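Local structure of photosystem II stability/assembly factor HCF136 (5OJ3) at residues N221-I232 with T235-V246; Y168-E179 with G184-G195. The protein is probably essential for photosystem II biogenesis, being needed to assemble an early intermediate that contains D2 and cytochrome b559. All blocks are in the same frame, centred on the assembly; numbering follows the deposited sequence.

The chain is a seven-bladed beta-propeller, and the two contacts lie in consecutive blades. From the N terminus, contact 2 comes first. It brings 168-179 against 184-195 across residues 180-183, so the first strand meets the end of the second and the turn and strand 188-192 that follow. In the next blade, contact 1 brings 221-232 against 235-246, with only two residues between. It joins the second strand and the end of the third to the loop and outer strand 243-244. The contacts follow in series, neither nested nor crossed. They also meet directly between the blades. Asn221 N probably donates a hydrogen bond to Glu179 OE1, and Gly238 O accepts a weak one from Arg191 NH1. Met189 also packs on the Trp242 ring.

Contact 1: residues N221-I232 with T235-V246; sequences NCAEMVTSSGAI and TENGGINWKALV
Met225 packs on Trp242 within one blade of the seven-bladed beta-propeller. Strand 222-227 is the second of the blade. Residues 235-242 fit the Asp-box pattern of BNR-type propellers, with Asn237 in the place of the aspartate; the box runs from the end of the third strand toward the fourth. The Met225 methyl CE sits over the six-membered ring of Trp242, 3.7 Å from its centroid and 5° off the ring normal. This is a CH-pi contact, with SD farther above the same face. Met225 has CG anti to the backbone N (chi1 160°) and a bend at chi3 (52°), which brings CE back over the indole. The two side chains cross at about a right angle. Thr235 CB covers the opposite face, toward the rim, and so the indole is held from both sides.

Backbone bonds fix the register. Ala223 and Thr235 form an antiparallel hydrogen-bonded pair, with Thr235 N 2.9 Å from Ala223 O. Gly238 N donates to Asn221 O at 3.0 Å. Farther along, Leu245 N donates to Ile232 O at 2.8 Å.

Ile232 splits its two branches between two neighbours. CG2 lies 3.9 Å from Leu245 CD1, and CD1 lies 3.7 Å from Val246 CG2. Trp296 of the next blade packs on all three side chains. Leu245 CD1 also touches Glu224 OE2, while OE1 of that carboxylate is hydrogen-bonded to Tyr283 OH.

Inside the Asp box, Asn237 OD1 takes the N-H of Asn241 in the carbonyl plane, on a lone pair. Thr235 OG1 accepts the N-H of Gly239 at 2.9 Å and donates to Asn241 O at 2.8 Å.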
# COMPACT_ATOMS: atom_id res chain seq x y z
N ASN A 221 -20.49 -3.19 7.95
CA ASN A 221 -19.96 -3.73 9.21
C ASN A 221 -18.89 -4.79 9.00
O ASN A 221 -18.66 -5.63 9.88
CB ASN A 221 -21.10 -4.28 10.08
CG ASN A 221 -22.31 -3.37 10.11
OD1 ASN A 221 -22.19 -2.16 10.31
ND2 ASN A 221 -23.49 -3.95 9.92
N CYS A 222 -18.22 -4.78 7.85
CA CYS A 222 -17.30 -5.84 7.46
C CYS A 222 -15.97 -5.22 7.05
O CYS A 222 -15.94 -4.25 6.29
CB CYS A 222 -17.88 -6.67 6.32
SG CYS A 222 -16.95 -8.16 5.90
N ALA A 223 -14.87 -5.79 7.54
CA ALA A 223 -13.54 -5.28 7.24
C ALA A 223 -12.50 -6.34 7.56
O ALA A 223 -12.68 -7.15 8.48
CB ALA A 223 -13.24 -4.00 8.03
N GLU A 224 -11.41 -6.33 6.80
CA GLU A 224 -10.28 -7.23 7.00
C GLU A 224 -9.06 -6.45 7.45
O GLU A 224 -8.71 -5.44 6.84
CB GLU A 224 -9.96 -8.02 5.73
CG GLU A 224 -10.89 -9.20 5.48
CD GLU A 224 -10.49 -10.02 4.27
OE1 GLU A 224 -9.47 -9.67 3.64
OE2 GLU A 224 -11.19 -11.00 3.94
N MET A 225 -8.42 -6.91 8.53
CA MET A 225 -7.22 -6.28 9.06
C MET A 225 -6.02 -7.21 8.89
O MET A 225 -6.13 -8.42 9.08
CB MET A 225 -7.39 -5.94 10.55
CG MET A 225 -6.08 -5.73 11.29
SD MET A 225 -6.31 -5.27 13.01
CE MET A 225 -7.41 -6.57 13.54
N VAL A 226 -4.89 -6.62 8.52
CA VAL A 226 -3.61 -7.32 8.45
C VAL A 226 -2.66 -6.67 9.45
O VAL A 226 -2.60 -5.44 9.55
CB VAL A 226 -3.02 -7.28 7.03
CG1 VAL A 226 -1.75 -8.11 6.95
CG2 VAL A 226 -4.04 -7.78 6.05
N THR A 227 -1.93 -7.49 10.19
CA THR A 227 -1.06 -7.00 11.25
C THR A 227 0.40 -7.16 10.86
O THR A 227 0.75 -7.89 9.94
CB THR A 227 -1.33 -7.73 12.56
OG1 THR A 227 -0.70 -9.02 12.54
CG2 THR A 227 -2.83 -7.91 12.78
N SER A 228 1.26 -6.44 11.61
CA SER A 228 2.70 -6.55 11.42
C SER A 228 3.18 -8.00 11.42
O SER A 228 4.15 -8.33 10.73
CB SER A 228 3.41 -5.76 12.52
OG SER A 228 4.65 -6.35 12.86
N SER A 229 2.51 -8.87 12.17
CA SER A 229 2.86 -10.28 12.24
C SER A 229 2.46 -11.07 11.00
O SER A 229 2.85 -12.23 10.88
CB SER A 229 2.22 -10.91 13.48
OG SER A 229 2.23 -12.33 13.41
N GLY A 230 1.71 -10.47 10.08
CA GLY A 230 1.16 -11.20 8.96
C GLY A 230 -0.19 -11.82 9.22
O GLY A 230 -0.76 -12.42 8.30
N ALA A 231 -0.72 -11.69 10.43
CA ALA A 231 -2.03 -12.24 10.74
C ALA A 231 -3.11 -11.45 10.02
O ALA A 231 -3.05 -10.22 9.91
CB ALA A 231 -2.27 -12.20 12.25
N ILE A 232 -4.11 -12.17 9.51
CA ILE A 232 -5.22 -11.58 8.78
C ILE A 232 -6.51 -11.92 9.50
O ILE A 232 -6.78 -13.10 9.78
CB ILE A 232 -5.25 -12.07 7.32
CG1 ILE A 232 -3.91 -11.78 6.64
CG2 ILE A 232 -6.40 -11.42 6.56
CD1 ILE A 232 -3.70 -12.55 5.35
N THR A 235 -13.66 -8.83 10.63
CA THR A 235 -14.79 -8.57 11.50
C THR A 235 -16.03 -8.48 10.62
O THR A 235 -15.96 -8.04 9.47
CB THR A 235 -14.61 -7.26 12.31
OG1 THR A 235 -15.65 -7.15 13.30
CG2 THR A 235 -14.66 -6.04 11.41
N GLU A 236 -17.16 -8.95 11.15
CA GLU A 236 -18.43 -8.84 10.44
C GLU A 236 -19.48 -8.12 11.27
O GLU A 236 -20.61 -7.96 10.79
CB GLU A 236 -18.94 -10.22 10.03
CG GLU A 236 -18.07 -10.92 9.00
CD GLU A 236 -18.53 -12.33 8.69
OE1 GLU A 236 -19.54 -12.77 9.29
OE2 GLU A 236 -17.90 -13.00 7.85
N ASN A 237 -19.15 -7.70 12.49
CA ASN A 237 -20.05 -6.97 13.37
C ASN A 237 -19.47 -5.61 13.73
O ASN A 237 -19.64 -5.12 14.85
CB ASN A 237 -20.36 -7.79 14.62
CG ASN A 237 -19.10 -8.25 15.34
OD1 ASN A 237 -18.00 -7.76 15.09
ND2 ASN A 237 -19.26 -9.21 16.25
N GLY A 238 -18.77 -4.99 12.79
CA GLY A 238 -18.30 -3.63 12.97
C GLY A 238 -17.16 -3.45 13.95
O GLY A 238 -17.02 -2.38 14.53
N GLY A 239 -16.33 -4.48 14.14
CA GLY A 239 -15.15 -4.38 14.97
C GLY A 239 -15.20 -5.18 16.26
O GLY A 239 -14.16 -5.32 16.91
N ILE A 240 -16.37 -5.71 16.63
CA ILE A 240 -16.51 -6.40 17.91
C ILE A 240 -15.64 -7.66 17.93
O ILE A 240 -14.74 -7.80 18.77
CB ILE A 240 -17.99 -6.73 18.19
CG1 ILE A 240 -18.74 -5.47 18.63
CG2 ILE A 240 -18.12 -7.82 19.24
CD1 ILE A 240 -20.20 -5.47 18.24
N ASN A 241 -15.91 -8.59 17.02
CA ASN A 241 -15.21 -9.86 16.97
C ASN A 241 -14.28 -9.91 15.76
O ASN A 241 -14.54 -9.30 14.73
CB ASN A 241 -16.19 -11.03 16.90
CG ASN A 241 -17.14 -11.07 18.08
OD1 ASN A 241 -16.78 -10.70 19.20
ND2 ASN A 241 -18.37 -11.51 17.83
N TRP A 242 -13.18 -10.66 15.91
CA TRP A 242 -12.20 -10.84 14.84
C TRP A 242 -11.92 -12.34 14.70
O TRP A 242 -11.19 -12.91 15.52
CB TRP A 242 -10.92 -10.07 15.13
CG TRP A 242 -11.07 -8.59 15.08
CD1 TRP A 242 -11.26 -7.75 16.13
CD2 TRP A 242 -11.05 -7.77 13.90
NE1 TRP A 242 -11.36 -6.45 15.69
CE2 TRP A 242 -11.23 -6.44 14.32
CE3 TRP A 242 -10.89 -8.03 12.54
CZ2 TRP A 242 -11.26 -5.37 13.43
CZ3 TRP A 242 -10.92 -6.97 11.65
CH2 TRP A 242 -11.10 -5.66 12.10
N LYS A 243 -12.49 -12.96 13.68
CA LYS A 243 -12.12 -14.33 13.34
C LYS A 243 -10.90 -14.30 12.44
O LYS A 243 -10.85 -13.54 11.46
CB LYS A 243 -13.27 -15.05 12.63
CG LYS A 243 -12.96 -16.53 12.35
CD LYS A 243 -13.92 -17.15 11.35
CE LYS A 243 -13.16 -17.81 10.20
NZ LYS A 243 -13.88 -17.63 8.91
N ALA A 244 -9.90 -15.12 12.77
CA ALA A 244 -8.68 -15.17 11.97
C ALA A 244 -8.93 -15.92 10.67
O ALA A 244 -9.83 -16.75 10.56
CB ALA A 244 -7.56 -15.83 12.76
N LEU A 245 -8.11 -15.61 9.66
CA LEU A 245 -8.21 -16.25 8.36
C LEU A 245 -7.06 -17.20 8.06
O LEU A 245 -7.23 -18.10 7.23
CB LEU A 245 -8.28 -15.19 7.25
CG LEU A 245 -9.60 -14.44 7.07
CD1 LEU A 245 -9.58 -13.62 5.79
CD2 LEU A 245 -10.78 -15.40 7.08
N VAL A 246 -5.91 -17.03 8.71
CA VAL A 246 -4.72 -17.82 8.43
C VAL A 246 -4.42 -18.66 9.67
O VAL A 246 -4.04 -18.12 10.72
CB VAL A 246 -3.53 -16.94 8.05
CG1 VAL A 246 -2.50 -17.74 7.28
CG2 VAL A 246 -4.00 -15.74 7.24

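Contact 2: residues Y168-E179 with G184-G195; sequences YRFSNVSFSGDE and GKPPVMLRSTDG
The beta-meander of one propeller blade brings Tyr168 against Val188 and Pro186 at one end, and Glu179 against Arg191 at the other. Val188 CG2 stands over one face of the Tyr168 ring, 3.6 Å from its centroid and offset toward the rim. Pro186, which follows a cis peptide bond, meets the edge of the same ring near CD2. Next to them, Arg169 and Lys185 form an antiparallel hydrogen-bonded pair. Lys185 N lies 2.7 Å from Arg169 O, and Arg169 N lies 3.2 Å from Lys185 O. The Arg169 and Lys185 side chains bring like charges close, with NH1 and NZ 3.9 Å apart. Lys185 also has a long, weak ion pair with Glu211. Leu190 CD1 approaches the edge of the Phe170 ring, in its plane, 4.0 Å from CE1.

At the far end, Glu179 extends with CG anti to the backbone N (chi1 -160°). Its OE2 forms a salt bridge with Arg191, 2.6 Å from NH2. The guanidinium NE shares this oxygen at 2.9 Å. Both hydrogen bonds are weak in angle, and the carboxylate and guanidinium planes lie 52° apart. Gly195 N makes a weak bond to Asp178 O at 3.1 Å.

Strand 169-176 is the first of the blade, on the side of the central pore. It has a classic beta bulge at Ser171 and Asn172, opposite Ile183 of strand 179-185. The preceding blade bonds to it through Asp122 and Asp124 of strand 120-125, while Ser174 reaches Ala217 of strand 212-219 in the following blade.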
# COMPACT_ATOMS: atom_id res chain seq x y z
N TYR A 168 -2.13 10.27 17.40
CA TYR A 168 -1.27 9.17 16.96
C TYR A 168 -0.77 9.40 15.54
O TYR A 168 -1.00 10.45 14.93
CB TYR A 168 -2.03 7.84 17.07
CG TYR A 168 -2.30 7.35 18.48
CD1 TYR A 168 -3.21 7.99 19.31
CD2 TYR A 168 -1.64 6.23 18.97
CE1 TYR A 168 -3.45 7.54 20.59
CE2 TYR A 168 -1.87 5.77 20.25
CZ TYR A 168 -2.78 6.42 21.06
OH TYR A 168 -3.02 5.96 22.33
N ARG A 169 -0.07 8.40 15.00
CA ARG A 169 0.23 8.33 13.57
C ARG A 169 -0.82 7.46 12.90
O ARG A 169 -0.99 6.30 13.27
CB ARG A 169 1.63 7.76 13.32
CG ARG A 169 1.83 7.23 11.88
CD ARG A 169 2.80 6.04 11.83
NE ARG A 169 2.63 5.21 10.64
CZ ARG A 169 3.45 4.23 10.28
NH1 ARG A 169 4.52 3.96 11.02
NH2 ARG A 169 3.21 3.51 9.19
N PHE A 170 -1.53 8.02 11.93
CA PHE A 170 -2.63 7.33 11.27
C PHE A 170 -2.13 6.68 9.98
O PHE A 170 -1.68 7.38 9.06
CB PHE A 170 -3.78 8.30 10.99
CG PHE A 170 -4.57 8.63 12.21
CD1 PHE A 170 -5.50 7.73 12.71
CD2 PHE A 170 -4.36 9.82 12.89
CE1 PHE A 170 -6.23 8.02 13.84
CE2 PHE A 170 -5.08 10.12 14.02
CZ PHE A 170 -6.01 9.22 14.50
N SER A 171 -2.22 5.35 9.93
CA SER A 171 -1.57 4.60 8.86
C SER A 171 -2.40 4.58 7.58
O SER A 171 -1.87 4.82 6.49
CB SER A 171 -1.27 3.17 9.33
OG SER A 171 -0.25 3.17 10.31
N ASN A 172 -3.69 4.28 7.69
CA ASN A 172 -4.50 4.20 6.47
C ASN A 172 -5.96 4.47 6.80
O ASN A 172 -6.39 4.46 7.96
CB ASN A 172 -4.34 2.84 5.78
CG ASN A 172 -4.37 1.68 6.74
OD1 ASN A 172 -3.44 1.48 7.53
ND2 ASN A 172 -5.44 0.90 6.69
N VAL A 173 -6.73 4.69 5.73
CA VAL A 173 -8.18 4.87 5.79
C VAL A 173 -8.77 4.08 4.62
O VAL A 173 -8.14 3.93 3.57
CB VAL A 173 -8.58 6.36 5.73
CG1 VAL A 173 -8.26 6.96 4.37
CG2 VAL A 173 -10.06 6.53 6.06
N SER A 174 -9.99 3.57 4.82
CA SER A 174 -10.59 2.68 3.82
C SER A 174 -12.11 2.77 3.88
O SER A 174 -12.69 2.68 4.96
CB SER A 174 -10.14 1.23 4.05
OG SER A 174 -10.76 0.36 3.12
N PHE A 175 -12.73 2.93 2.71
CA PHE A 175 -14.17 3.14 2.59
C PHE A 175 -14.85 1.93 1.95
O PHE A 175 -14.30 1.27 1.08
CB PHE A 175 -14.48 4.38 1.74
CG PHE A 175 -14.74 5.62 2.54
CD1 PHE A 175 -16.00 5.87 3.06
CD2 PHE A 175 -13.74 6.55 2.75
CE1 PHE A 175 -16.25 7.02 3.79
CE2 PHE A 175 -13.98 7.70 3.48
CZ PHE A 175 -15.24 7.94 4.00
N SER A 176 -16.08 1.67 2.40
CA SER A 176 -17.02 0.81 1.69
C SER A 176 -18.40 1.41 1.86
O SER A 176 -18.89 1.54 2.99
CB SER A 176 -16.99 -0.63 2.22
OG SER A 176 -17.97 -1.42 1.57
N GLY A 177 -19.04 1.76 0.75
CA GLY A 177 -20.29 2.49 0.81
C GLY A 177 -20.06 3.89 1.34
O GLY A 177 -19.52 4.75 0.65
N ASP A 178 -20.49 4.13 2.58
CA ASP A 178 -20.15 5.35 3.30
C ASP A 178 -19.45 5.04 4.62
O ASP A 178 -19.18 5.95 5.41
CB ASP A 178 -21.42 6.18 3.55
CG ASP A 178 -21.12 7.66 3.70
OD1 ASP A 178 -20.48 8.23 2.80
OD2 ASP A 178 -21.54 8.24 4.72
N GLU A 179 -19.13 3.77 4.86
CA GLU A 179 -18.46 3.32 6.07
C GLU A 179 -16.95 3.39 5.86
O GLU A 179 -16.42 2.87 4.88
CB GLU A 179 -18.89 1.89 6.39
CG GLU A 179 -18.69 1.43 7.82
CD GLU A 179 -19.40 0.11 8.08
OE1 GLU A 179 -19.93 -0.48 7.12
OE2 GLU A 179 -19.42 -0.33 9.25
N GLY A 184 -4.06 3.21 13.20
CA GLY A 184 -2.91 4.03 13.51
C GLY A 184 -1.91 3.30 14.38
O GLY A 184 -2.10 2.14 14.76
N LYS A 185 -0.82 4.00 14.70
CA LYS A 185 0.24 3.49 15.56
C LYS A 185 0.49 4.46 16.72
O LYS A 185 0.56 5.67 16.50
CB LYS A 185 1.55 3.29 14.78
CG LYS A 185 2.81 3.38 15.64
CD LYS A 185 4.06 3.00 14.86
CE LYS A 185 4.05 1.53 14.47
NZ LYS A 185 5.28 1.18 13.72
N PRO A 186 0.61 3.96 17.96
CA PRO A 186 0.36 2.62 18.52
C PRO A 186 -1.02 2.05 18.17
O PRO A 186 -1.87 2.82 17.71
CB PRO A 186 0.48 2.86 20.02
CG PRO A 186 1.56 3.87 20.11
CD PRO A 186 1.36 4.79 18.92
N PRO A 187 -1.24 0.73 18.38
CA PRO A 187 -2.47 0.11 17.88
C PRO A 187 -3.74 0.86 18.24
O PRO A 187 -4.15 0.89 19.41
CB PRO A 187 -2.44 -1.28 18.53
CG PRO A 187 -1.00 -1.57 18.71
CD PRO A 187 -0.32 -0.25 18.98
N VAL A 188 -4.38 1.44 17.23
CA VAL A 188 -5.60 2.23 17.39
C VAL A 188 -6.46 2.00 16.16
O VAL A 188 -5.96 1.98 15.04
CB VAL A 188 -5.30 3.74 17.58
CG1 VAL A 188 -6.58 4.55 17.56
CG2 VAL A 188 -4.55 3.99 18.88
N MET A 189 -7.76 1.80 16.37
CA MET A 189 -8.69 1.67 15.26
C MET A 189 -9.94 2.49 15.51
O MET A 189 -10.39 2.63 16.66
CB MET A 189 -9.08 0.21 15.01
CG MET A 189 -9.52 -0.06 13.58
SD MET A 189 -10.30 -1.67 13.38
CE MET A 189 -8.86 -2.73 13.34
N LEU A 190 -10.49 3.05 14.44
CA LEU A 190 -11.72 3.81 14.48
C LEU A 190 -12.50 3.55 13.20
O LEU A 190 -11.91 3.27 12.15
CB LEU A 190 -11.48 5.32 14.63
CG LEU A 190 -10.66 5.82 15.82
CD1 LEU A 190 -9.20 5.93 15.44
CD2 LEU A 190 -11.20 7.16 16.30
N ARG A 191 -13.82 3.65 13.29
CA ARG A 191 -14.65 3.63 12.10
C ARG A 191 -15.79 4.61 12.27
O ARG A 191 -16.17 4.97 13.39
CB ARG A 191 -15.21 2.23 11.78
CG ARG A 191 -16.27 1.72 12.74
CD ARG A 191 -16.78 0.36 12.30
NE ARG A 191 -18.10 0.42 11.67
CZ ARG A 191 -19.22 0.05 12.28
NH1 ARG A 191 -19.18 -0.42 13.52
NH2 ARG A 191 -20.39 0.14 11.65
N SER A 192 -16.32 5.04 11.14
CA SER A 192 -17.54 5.83 11.08
C SER A 192 -18.40 5.26 9.97
O SER A 192 -17.91 4.94 8.89
CB SER A 192 -17.25 7.31 10.83
OG SER A 192 -16.81 7.54 9.50
N THR A 193 -19.69 5.14 10.26
CA THR A 193 -20.68 4.74 9.27
C THR A 193 -21.45 5.94 8.74
O THR A 193 -22.47 5.76 8.07
CB THR A 193 -21.62 3.69 9.89
OG1 THR A 193 -22.65 3.33 8.95
CG2 THR A 193 -22.25 4.23 11.17
N ASP A 194 -20.95 7.16 8.98
CA ASP A 194 -21.66 8.37 8.61
C ASP A 194 -20.90 9.19 7.57
O ASP A 194 -21.27 10.33 7.29
CB ASP A 194 -21.92 9.22 9.84
CG ASP A 194 -22.31 8.40 11.07
OD1 ASP A 194 -23.44 7.88 11.13
OD2 ASP A 194 -21.44 8.23 11.94
N GLY A 195 -19.87 8.60 6.95
CA GLY A 195 -18.93 9.36 6.17
C GLY A 195 -17.94 10.16 6.97
O GLY A 195 -16.95 10.64 6.41